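PDB 3E05: precorrin-6Y C5,15-methyltransferase (Decarboxylating) from Geobacter metallireducens, which probably catalyses an S-adenosylmethionine-dependent, decarboxylating methylation of a precorrin in adenosylcobalamin biosynthesis, this chain being the protein's C-terminal domain. Local coordinates for residues L22-L33 / G50-L61; K133-V143 / P186-E197. One frame throughout, in Å; residues are numbered along the deposited sequence. Where two conformers were deposited one is given.

How the contacts relate
From the N terminus, the chain first meets contact 1, which closes a short loop: only 16 residues, among them strand 43-47, separate L22-L33 from G50-L61. Contact 2 opens after this one has closed, so the two follow in series and neither nests nor crosses. Its loop is longer, 42 residues that include helix 145-157 and strand 161-173, and it brings strand 187-193 back antiparallel beside strand 137-142. Contact 1 thus joins helices 26-35 and 53-61, and contact 2 two sheet strands. Their centres lie 15 Å apart, yet they touch: Val31 CG1 packs 3.6 Å from Ile189 CD1, putting helix 26-35 on the sheet.

Contact 1 (L22-L33 / G50-L61); sequences LITKQEVRAVTL and GSASVSIEASNL
Leu22 sets CD1 on Gly50 CA (3.8 Å) and CD2 near Ser51 OG, a hydroxyl that hydrogen-bonds with Thr18 and Ala17 O. Ile23 brings CG1 to 3.8 Å from Ser53 OG, and Thr24 rests OG1 3.7 Å from Val54 CG2. Gly50, the last residue of a Gly-Ala-Gly, and Ser51 lie in the turn between strand 43-47 and helix 53-61, consistent with the S-adenosylmethionine-binding loop of Rossmann-like class I methyltransferases. Helix 26-33 then crosses helix 53-61 at -54°, and a water donates to both Gln26 O and Glu57 OE1. In one of its two conformers, Arg29 runs CG anti to the backbone N (chi1 -164°) and bends at chi3, so that its guanidinium lies between Gln26 CA over one face and Ser53 CB over the other. NH1 forms a salt bridge to Glu57 OE2 (2.9 Å) near the guanidinium plane but from above the carboxylate, the two planes being 81° apart; NH2 bonds Thr24 O (2.9 Å) and pairs with Asp13. Leu33 is a knob in the hole formed by Val54, Glu57, Ala58 and Leu61, with CD1 3.7 Å from Glu57 CB and CD2 3.8 Å from Ala58 CB.

Contact 2 (K133-V143 / P186-E197); sequences KSEGVIVLNAV and PVYIITAWKSDE
Strands 137-142 and 187-193 run antiparallel, their axes 4.7 Å apart at 163°, with paired backbone hydrogen bonds at Ile138-Ala192, Leu140-Ile190 and Ala142-Tyr188. Between these rungs, Val139 CA lies 3.1 Å from Ile190 O, a CA-H...O contact. On one face, Val139 and Thr191 stand side by side, while Val139 CG1 meets Ile189 CG2 at 3.9 Å. Asn141, with CG anti to its carbonyl carbon (chi1 -75°), lies alongside Ile189, ND2 3.5 Å from Ile189 CG1, and its CB touches Val187 CG1; ND2 also makes a weak bond to Leu140 O, and OD1 probably bonds Thr32 OG1. Replacing Asn141 by an alanine would probably cost Thr32 this partner and uncover the flank of Ile189. On the opposite face, Leu140, in one of its two conformers, packs CD1 4.1 Å from Ile190 CG2, and Ala142 CB lies 4.0 Å from Ile190 CD1. Past the strands, the poorly ordered Glu197 accepts from Glu135 N through OE2 (2.9 Å) above its carboxylate plane. Tyr188 OH bonds Tyr188 OH of the fourth subunit. Strands 137-142 and 180-193 are neighbours in the mixed seven-stranded sheet, whose 3-2-1-4-5-7-6 order is that of class I methyltransferases: strands 111-114 and 161-173 flank the pair, helix 26-35 covers the Asn141-Ile189 face, and helix 145-157 covers the Leu140-Ala192 face.

Contact 1 (L22-L33 / G50-L61)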
loop_
_atom_site.group_PDB
_atom_site.type_symbol
_atom_site.label_atom_id
_atom_site.label_comp_id
_atom_site.label_asym_id
_atom_site.label_seq_id
_atom_site.Cartn_x
_atom_site.Cartn_y
_atom_site.Cartn_z
ATOM N N LEU D 22 -8.093 -9.603 -16.532
ATOM C CA LEU D 22 -8.082 -8.752 -17.726
ATOM C C LEU D 22 -8.535 -7.303 -17.476
ATOM O O LEU D 22 -7.863 -6.370 -17.897
ATOM C CB LEU D 22 -8.889 -9.380 -18.877
ATOM C CG LEU D 22 -9.033 -8.549 -20.165
ATOM C CD1 LEU D 22 -7.695 -8.375 -20.866
ATOM C CD2 LEU D 22 -10.079 -9.128 -21.126
ATOM N N ILE D 23 -9.668 -7.125 -16.802
ATOM C CA ILE D 23 -10.263 -5.794 -16.643
ATOM C C ILE D 23 -9.333 -4.795 -15.918
ATOM O O ILE D 23 -8.538 -5.175 -15.033
ATOM C CB ILE D 23 -11.671 -5.876 -15.961
ATOM C CG1 ILE D 23 -12.554 -4.701 -16.384
ATOM C CG2 ILE D 23 -11.572 -5.970 -14.416
ATOM C CD1 ILE D 23 -13.910 -4.719 -15.741
ATOM N N THR D 24 -9.401 -3.533 -16.345
ATOM C CA THR D 24 -8.843 -2.417 -15.578
ATOM C C THR D 24 -9.890 -2.180 -14.505
ATOM O O THR D 24 -11.000 -1.728 -14.803
ATOM C CB THR D 24 -8.660 -1.164 -16.465
ATOM O OG1 THR D 24 -7.805 -1.490 -17.558
ATOM C CG2 THR D 24 -8.040 -0.017 -15.692
ATOM N N LYS D 25 -9.554 -2.525 -13.268
ATOM C CA LYS D 25 -10.518 -2.493 -12.164
ATOM C C LYS D 25 -10.933 -1.058 -11.887
ATOM O O LYS D 25 -10.191 -0.141 -12.189
ATOM C CB LYS D 25 -9.921 -3.138 -10.919
ATOM C CG LYS D 25 -9.488 -4.602 -11.144
ATOM C CD LYS D 25 -9.325 -5.350 -9.837
ATOM C CE LYS D 25 -8.504 -6.603 -10.045
ATOM N NZ LYS D 25 -9.291 -7.598 -10.811
ATOM N N GLN D 26 -12.114 -0.889 -11.294
ATOM C CA GLN D 26 -12.817 0.392 -11.228
ATOM C C GLN D 26 -12.045 1.600 -10.670
ATOM O O GLN D 26 -12.040 2.666 -11.291
ATOM C CB GLN D 26 -14.120 0.179 -10.455
ATOM C CG GLN D 26 -14.989 1.395 -10.296
ATOM C CD GLN D 26 -15.755 1.337 -9.002
ATOM O OE1 GLN D 26 -15.461 2.071 -8.070
ATOM N NE2 GLN D 26 -16.720 0.430 -8.924
ATOM N N GLU D 27 -11.405 1.429 -9.509
ATOM C CA GLU D 27 -10.624 2.477 -8.860
ATOM C C GLU D 27 -9.463 2.969 -9.717
ATOM O O GLU D 27 -9.323 4.186 -9.958
ATOM C CB GLU D 27 -10.144 1.996 -7.491
ATOM C CG GLU D 27 -11.294 1.592 -6.530
ATOM C CD GLU D 27 -11.821 0.170 -6.731
ATOM O OE1 GLU D 27 -11.295 -0.619 -7.565
ATOM O OE2 GLU D 27 -12.804 -0.158 -6.045
ATOM N N VAL D 28 -8.669 2.012 -10.201
ATOM C CA VAL D 28 -7.521 2.254 -11.073
ATOM C C VAL D 28 -7.983 2.862 -12.418
ATOM O O VAL D 28 -7.339 3.738 -12.954
ATOM C CB VAL D 28 -6.692 0.953 -11.256
ATOM C CG1 VAL D 28 -5.822 1.009 -12.500
ATOM C CG2 VAL D 28 -5.823 0.707 -10.019
ATOM N N ARG D 29 -9.124 2.410 -12.916
ATOM C CA ARG D 29 -9.729 2.985 -14.114
ATOM C C ARG D 29 -9.979 4.486 -13.937
ATOM O O ARG D 29 -9.643 5.258 -14.793
ATOM C CB ARG D 29 -11.041 2.266 -14.437
ATOM C CG ARG D 29 -11.567 2.494 -15.847
ATOM C CD ARG D 29 -12.947 1.850 -15.992
ATOM N NE ARG D 29 -12.955 0.446 -15.580
ATOM C CZ ARG D 29 -13.943 -0.138 -14.898
ATOM N NH1 ARG D 29 -15.018 0.552 -14.540
ATOM N NH2 ARG D 29 -13.856 -1.420 -14.557
ATOM N N ALA D 30 -10.595 4.870 -12.822
ATOM C CA ALA D 30 -10.862 6.282 -12.510
ATOM C C ALA D 30 -9.570 7.098 -12.483
ATOM O O ALA D 30 -9.490 8.137 -13.125
ATOM C CB ALA D 30 -11.597 6.414 -11.191
ATOM N N VAL D 31 -8.546 6.604 -11.776
ATOM C CA VAL D 31 -7.241 7.295 -11.739
ATOM C C VAL D 31 -6.628 7.403 -13.153
ATOM O O VAL D 31 -6.091 8.449 -13.524
ATOM C CB VAL D 31 -6.225 6.569 -10.799
ATOM C CG1 VAL D 31 -4.926 7.370 -10.686
ATOM C CG2 VAL D 31 -6.829 6.353 -9.407
ATOM N N THR D 32 -6.749 6.336 -13.930
ATOM C CA THR D 32 -6.241 6.301 -15.331
ATOM C C THR D 32 -6.904 7.399 -16.187
ATOM O O THR D 32 -6.213 8.174 -16.872
ATOM C CB THR D 32 -6.460 4.906 -15.948
ATOM O OG1 THR D 32 -5.696 3.942 -15.227
ATOM C CG2 THR D 32 -6.062 4.841 -17.428
ATOM N N LEU D 33 -8.225 7.494 -16.092
ATOM C CA LEU D 33 -9.011 8.521 -16.809
ATOM C C LEU D 33 -8.643 9.935 -16.374
ATOM O O LEU D 33 -8.499 10.810 -17.211
ATOM C CB LEU D 33 -10.501 8.263 -16.610
ATOM C CG LEU D 33 -11.009 7.004 -17.324
ATOM C CD1 LEU D 33 -12.323 6.599 -16.737
ATOM C CD2 LEU D 33 -11.059 7.176 -18.841
ATOM N N GLY D 50 -8.916 -4.894 -24.206
ATOM C CA GLY D 50 -9.334 -5.921 -23.248
ATOM C C GLY D 50 -10.837 -6.058 -23.254
ATOM O O GLY D 50 -11.398 -6.635 -24.171
ATOM N N SER D 51 -11.479 -5.510 -22.226
ATOM C CA SER D 51 -12.939 -5.466 -22.149
ATOM C C SER D 51 -13.492 -4.090 -22.517
ATOM O O SER D 51 -14.712 -3.865 -22.506
ATOM C CB SER D 51 -13.389 -5.875 -20.755
ATOM O OG SER D 51 -13.057 -7.240 -20.559
ATOM N N ALA D 52 -12.570 -3.189 -22.843
ATOM C CA ALA D 52 -12.856 -1.810 -23.244
ATOM C C ALA D 52 -13.471 -0.941 -22.154
ATOM O O ALA D 52 -14.068 0.085 -22.460
ATOM C CB ALA D 52 -13.681 -1.743 -24.582
ATOM N N SER D 53 -13.260 -1.303 -20.883
ATOM C CA SER D 53 -13.826 -0.530 -19.770
ATOM C C SER D 53 -13.290 0.902 -19.713
ATOM O O SER D 53 -14.029 1.826 -19.369
ATOM C CB SER D 53 -13.631 -1.250 -18.429
ATOM O OG SER D 53 -12.273 -1.239 -18.031
ATOM N N VAL D 54 -12.014 1.084 -20.059
ATOM C CA VAL D 54 -11.400 2.413 -20.129
ATOM C C VAL D 54 -12.049 3.212 -21.251
ATOM O O VAL D 54 -12.497 4.333 -21.028
ATOM C CB VAL D 54 -9.867 2.344 -20.329
ATOM C CG1 VAL D 54 -9.239 3.754 -20.400
ATOM C CG2 VAL D 54 -9.222 1.503 -19.192
ATOM N N SER D 55 -12.119 2.612 -22.437
ATOM C CA SER D 55 -12.783 3.218 -23.607
ATOM C C SER D 55 -14.213 3.631 -23.303
ATOM O O SER D 55 -14.637 4.718 -23.693
ATOM C CB SER D 55 -12.805 2.226 -24.766
ATOM O OG SER D 55 -11.606 2.302 -25.493
ATOM N N ILE D 56 -14.931 2.775 -22.583
ATOM C CA ILE D 56 -16.353 2.999 -22.312
ATOM C C ILE D 56 -16.585 4.172 -21.355
ATOM O O ILE D 56 -17.396 5.054 -21.630
ATOM C CB ILE D 56 -17.044 1.706 -21.840
ATOM C CG1 ILE D 56 -17.245 0.765 -23.034
ATOM C CG2 ILE D 56 -18.368 1.983 -21.149
ATOM C CD1 ILE D 56 -17.633 -0.635 -22.632
ATOM N N GLU D 57 -15.861 4.204 -20.240
ATOM C CA GLU D 57 -15.963 5.361 -19.333
ATOM C C GLU D 57 -15.370 6.669 -19.909
ATOM O O GLU D 57 -15.914 7.752 -19.688
ATOM C CB GLU D 57 -15.435 5.009 -17.927
ATOM C CG GLU D 57 -16.362 4.038 -17.189
ATOM C CD GLU D 57 -15.968 3.794 -15.760
ATOM O OE1 GLU D 57 -15.004 4.426 -15.282
ATOM O OE2 GLU D 57 -16.612 2.954 -15.106
ATOM N N ALA D 58 -14.295 6.554 -20.693
ATOM C CA ALA D 58 -13.758 7.687 -21.465
ATOM C C ALA D 58 -14.813 8.301 -22.394
ATOM O O ALA D 58 -14.881 9.528 -22.542
ATOM C CB ALA D 58 -12.589 7.253 -22.288
ATOM N N SER D 59 -15.607 7.431 -23.018
ATOM C CA SER D 59 -16.659 7.843 -23.943
ATOM C C SER D 59 -17.779 8.590 -23.227
ATOM O O SER D 59 -18.398 9.488 -23.804
ATOM C CB SER D 59 -17.185 6.642 -24.734
ATOM O OG SER D 59 -18.178 5.937 -24.017
ATOM N N ASN D 60 -18.023 8.236 -21.964
ATOM C CA ASN D 60 -18.977 8.966 -21.141
ATOM C C ASN D 60 -18.480 10.377 -20.823
ATOM O O ASN D 60 -19.279 11.325 -20.727
ATOM C CB ASN D 60 -19.273 8.203 -19.858
ATOM C CG ASN D 60 -20.123 6.969 -20.085
ATOM O OD1 ASN D 60 -20.739 6.801 -21.138
ATOM N ND2 ASN D 60 -20.178 6.108 -19.083
ATOM N N LEU D 61 -17.158 10.508 -20.686
ATOM C CA LEU D 61 -16.505 11.780 -20.358
ATOM C C LEU D 61 -16.284 12.649 -21.585
ATOM O O LEU D 61 -16.100 13.869 -21.465
ATOM C CB LEU D 61 -15.146 11.542 -19.691
ATOM C CG LEU D 61 -15.045 10.810 -18.344
ATOM C CD1 LEU D 61 -13.583 10.531 -17.995
ATOM C CD2 LEU D 61 -15.665 11.612 -17.275
HETATM O O HOH W 1 -14.041 4.169 -12.653
#

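Contact 2 (K133-V143 / P186-E197)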
loop_
_atom_site.group_PDB
_atom_site.type_symbol
_atom_site.label_atom_id
_atom_site.label_comp_id
_atom_site.label_asym_id
_atom_site.label_seq_id
_atom_site.Cartn_x
_atom_site.Cartn_y
_atom_site.Cartn_z
ATOM N N LYS D 133 -0.646 14.176 -31.280
ATOM C CA LYS D 133 -0.904 15.603 -31.482
ATOM C C LYS D 133 -0.268 16.485 -30.411
ATOM O O LYS D 133 0.152 16.000 -29.357
ATOM C CB LYS D 133 -2.408 15.863 -31.574
ATOM C CG LYS D 133 -3.054 15.244 -32.815
ATOM C CD LYS D 133 -4.567 15.223 -32.714
ATOM C CE LYS D 133 -5.190 16.584 -33.018
ATOM N NZ LYS D 133 -6.661 16.576 -32.781
ATOM N N SER D 134 -0.182 17.781 -30.714
ATOM C CA SER D 134 0.330 18.781 -29.796
ATOM C C SER D 134 -0.514 18.770 -28.524
ATOM O O SER D 134 -1.733 18.592 -28.587
ATOM C CB SER D 134 0.293 20.165 -30.446
ATOM O OG SER D 134 0.911 21.122 -29.608
ATOM N N GLU D 135 0.156 18.920 -27.380
ATOM C CA GLU D 135 -0.465 18.811 -26.048
ATOM C C GLU D 135 -1.081 17.426 -25.780
ATOM O O GLU D 135 -1.985 17.285 -24.947
ATOM C CB GLU D 135 -1.506 19.913 -25.817
ATOM C CG GLU D 135 -0.969 21.329 -25.891
ATOM C CD GLU D 135 -2.073 22.353 -25.742
ATOM O OE1 GLU D 135 -2.891 22.493 -26.676
ATOM O OE2 GLU D 135 -2.130 23.017 -24.685
ATOM N N GLY D 136 -0.567 16.411 -26.472
ATOM C CA GLY D 136 -1.026 15.032 -26.292
ATOM C C GLY D 136 -0.615 14.458 -24.940
ATOM O O GLY D 136 0.281 14.979 -24.295
ATOM N N VAL D 137 -1.295 13.397 -24.516
ATOM C CA VAL D 137 -0.976 12.667 -23.278
ATOM C C VAL D 137 -1.006 11.177 -23.596
ATOM O O VAL D 137 -1.947 10.698 -24.226
ATOM C CB VAL D 137 -1.986 12.968 -22.100
ATOM C CG1 VAL D 137 -1.587 12.218 -20.783
ATOM C CG2 VAL D 137 -2.125 14.466 -21.853
ATOM N N ILE D 138 0.040 10.454 -23.192
ATOM C CA ILE D 138 0.046 8.990 -23.236
ATOM C C ILE D 138 -0.012 8.452 -21.804
ATOM O O ILE D 138 0.740 8.905 -20.938
ATOM C CB ILE D 138 1.313 8.428 -23.911
ATOM C CG1 ILE D 138 1.514 9.031 -25.313
ATOM C CG2 ILE D 138 1.274 6.897 -23.969
ATOM C CD1 ILE D 138 2.928 8.870 -25.829
ATOM N N VAL D 139 -0.885 7.483 -21.573
ATOM C CA VAL D 139 -0.967 6.781 -20.282
ATOM C C VAL D 139 -0.849 5.272 -20.538
ATOM O O VAL D 139 -1.365 4.741 -21.533
ATOM C CB VAL D 139 -2.243 7.175 -19.502
ATOM C CG1 VAL D 139 -2.402 6.365 -18.162
ATOM C CG2 VAL D 139 -2.227 8.684 -19.214
ATOM N N LEU D 140 -0.099 4.602 -19.670
ATOM C CA LEU D 140 0.016 3.146 -19.712
ATOM C C LEU D 140 -0.167 2.605 -18.324
ATOM O O LEU D 140 0.285 3.199 -17.350
ATOM C CB LEU D 140 1.386 2.668 -20.199
ATOM C CG LEU D 140 2.062 3.185 -21.450
ATOM C CD1 LEU D 140 2.859 4.411 -21.105
ATOM C CD2 LEU D 140 2.970 2.098 -21.991
ATOM N N ASN D 141 -0.846 1.467 -18.228
ATOM C CA ASN D 141 -0.925 0.754 -16.952
ATOM C C ASN D 141 -0.019 -0.471 -17.003
ATOM O O ASN D 141 -0.166 -1.348 -17.869
ATOM C CB ASN D 141 -2.358 0.342 -16.612
ATOM C CG ASN D 141 -3.234 1.518 -16.144
ATOM O OD1 ASN D 141 -4.379 1.306 -15.780
ATOM N ND2 ASN D 141 -2.697 2.723 -16.124
ATOM N N ALA D 142 0.943 -0.522 -16.094
ATOM C CA ALA D 142 1.903 -1.629 -16.080
ATOM C C ALA D 142 1.736 -2.416 -14.795
ATOM O O ALA D 142 1.629 -1.813 -13.731
ATOM C CB ALA D 142 3.296 -1.095 -16.180
ATOM N N VAL D 143 1.768 -3.747 -14.876
ATOM C CA VAL D 143 1.743 -4.584 -13.664
ATOM C C VAL D 143 3.029 -5.430 -13.480
ATOM O O VAL D 143 3.303 -5.959 -12.405
ATOM C CB VAL D 143 0.425 -5.431 -13.583
ATOM C CG1 VAL D 143 0.456 -6.615 -14.524
ATOM C CG2 VAL D 143 0.159 -5.909 -12.158
ATOM N N PRO D 186 -0.867 -4.405 -7.226
ATOM C CA PRO D 186 -0.588 -3.000 -7.485
ATOM C C PRO D 186 -0.603 -2.709 -8.982
ATOM O O PRO D 186 -0.324 -3.602 -9.796
ATOM C CB PRO D 186 0.828 -2.783 -6.948
ATOM C CG PRO D 186 1.282 -4.095 -6.387
ATOM C CD PRO D 186 0.320 -5.153 -6.768
ATOM N N VAL D 187 -0.956 -1.482 -9.338
ATOM C CA VAL D 187 -0.860 -1.066 -10.735
ATOM C C VAL D 187 -0.001 0.181 -10.832
ATOM O O VAL D 187 -0.147 1.136 -10.059
ATOM C CB VAL D 187 -2.266 -0.841 -11.425
ATOM C CG1 VAL D 187 -2.106 -0.505 -12.913
ATOM C CG2 VAL D 187 -3.178 -2.062 -11.277
ATOM N N TYR D 188 0.922 0.170 -11.787
ATOM C CA TYR D 188 1.743 1.335 -12.031
ATOM C C TYR D 188 1.126 2.117 -13.181
ATOM O O TYR D 188 1.088 1.624 -14.302
ATOM C CB TYR D 188 3.164 0.895 -12.412
ATOM C CG TYR D 188 3.901 0.270 -11.250
ATOM C CD1 TYR D 188 4.663 1.067 -10.390
ATOM C CD2 TYR D 188 3.800 -1.098 -10.983
ATOM C CE1 TYR D 188 5.372 0.497 -9.310
ATOM C CE2 TYR D 188 4.469 -1.671 -9.885
ATOM C CZ TYR D 188 5.258 -0.867 -9.064
ATOM O OH TYR D 188 5.907 -1.423 -7.977
ATOM N N ILE D 189 0.612 3.308 -12.870
ATOM C CA ILE D 189 0.022 4.182 -13.879
ATOM C C ILE D 189 1.088 5.170 -14.349
ATOM O O ILE D 189 1.519 6.060 -13.613
ATOM C CB ILE D 189 -1.230 4.905 -13.335
ATOM C CG1 ILE D 189 -2.263 3.856 -12.893
ATOM C CG2 ILE D 189 -1.792 5.893 -14.365
ATOM C CD1 ILE D 189 -3.411 4.391 -12.080
ATOM N N ILE D 190 1.486 4.997 -15.607
ATOM C CA ILE D 190 2.551 5.799 -16.213
ATOM C C ILE D 190 1.936 6.863 -17.120
ATOM O O ILE D 190 1.214 6.521 -18.052
ATOM C CB ILE D 190 3.496 4.894 -17.033
ATOM C CG1 ILE D 190 4.035 3.761 -16.158
ATOM C CG2 ILE D 190 4.635 5.718 -17.659
ATOM C CD1 ILE D 190 4.664 2.616 -16.915
ATOM N N THR D 191 2.214 8.132 -16.828
ATOM C CA THR D 191 1.726 9.266 -17.606
ATOM C C THR D 191 2.882 10.006 -18.264
ATOM O O THR D 191 3.860 10.359 -17.613
ATOM C CB THR D 191 0.877 10.200 -16.736
ATOM O OG1 THR D 191 -0.115 9.416 -16.064
ATOM C CG2 THR D 191 0.168 11.270 -17.597
ATOM N N ALA D 192 2.757 10.239 -19.570
ATOM C CA ALA D 192 3.821 10.866 -20.343
ATOM C C ALA D 192 3.260 11.968 -21.224
ATOM O O ALA D 192 2.232 11.792 -21.881
ATOM C CB ALA D 192 4.542 9.835 -21.173
ATOM N N TRP D 193 3.926 13.113 -21.210
ATOM C CA TRP D 193 3.493 14.267 -21.985
ATOM C C TRP D 193 4.727 15.084 -22.313
ATOM O O TRP D 193 5.792 14.863 -21.737
ATOM C CB TRP D 193 2.458 15.110 -21.208
ATOM C CG TRP D 193 3.006 15.788 -19.972
ATOM C CD1 TRP D 193 3.345 17.107 -19.847
ATOM C CD2 TRP D 193 3.289 15.180 -18.697
ATOM N NE1 TRP D 193 3.812 17.362 -18.581
ATOM C CE2 TRP D 193 3.794 16.200 -17.853
ATOM C CE3 TRP D 193 3.167 13.879 -18.184
ATOM C CZ2 TRP D 193 4.181 15.958 -16.523
ATOM C CZ3 TRP D 193 3.565 13.637 -16.851
ATOM C CH2 TRP D 193 4.059 14.674 -16.043
ATOM N N LYS D 194 4.599 16.009 -23.254
ATOM C CA LYS D 194 5.727 16.868 -23.572
ATOM C C LYS D 194 5.623 18.134 -22.739
ATOM O O LYS D 194 4.583 18.816 -22.734
ATOM C CB LYS D 194 5.788 17.186 -25.070
ATOM C CG LYS D 194 6.116 16.001 -25.978
ATOM C CD LYS D 194 7.618 15.726 -26.012
ATOM C CE LYS D 194 7.945 14.600 -26.975
ATOM N NZ LYS D 194 7.685 14.964 -28.394
ATOM N N SER D 195 6.701 18.429 -22.020
ATOM C CA SER D 195 6.789 19.640 -21.216
ATOM C C SER D 195 6.895 20.872 -22.124
ATOM O O SER D 195 6.579 21.989 -21.703
ATOM C CB SER D 195 7.987 19.557 -20.274
ATOM O OG SER D 195 7.774 20.350 -19.124
ATOM N N ASP D 196 7.325 20.633 -23.368
ATOM C CA ASP D 196 7.428 21.636 -24.436
ATOM C C ASP D 196 6.138 22.396 -24.763
ATOM O O ASP D 196 6.118 23.628 -24.684
ATOM C CB ASP D 196 7.937 20.977 -25.730
ATOM C CG ASP D 196 9.381 20.519 -25.633
ATOM O OD1 ASP D 196 10.252 21.345 -25.277
ATOM O OD2 ASP D 196 9.643 19.334 -25.932
ATOM N N GLU D 197 5.084 21.650 -25.117
ATOM C CA GLU D 197 3.890 22.180 -25.811
ATOM C C GLU D 197 3.245 23.414 -25.162
ATOM O O GLU D 197 2.382 23.304 -24.290
ATOM C CB GLU D 197 2.824 21.088 -26.012
ATOM C CG GLU D 197 3.304 19.644 -25.902
ATOM C CD GLU D 197 3.628 18.983 -27.237
ATOM O OE1 GLU D 197 4.581 19.414 -27.919
ATOM O OE2 GLU D 197 2.946 17.996 -27.585
HETATM O O HOH W 2 2.446 16.398 -25.140
#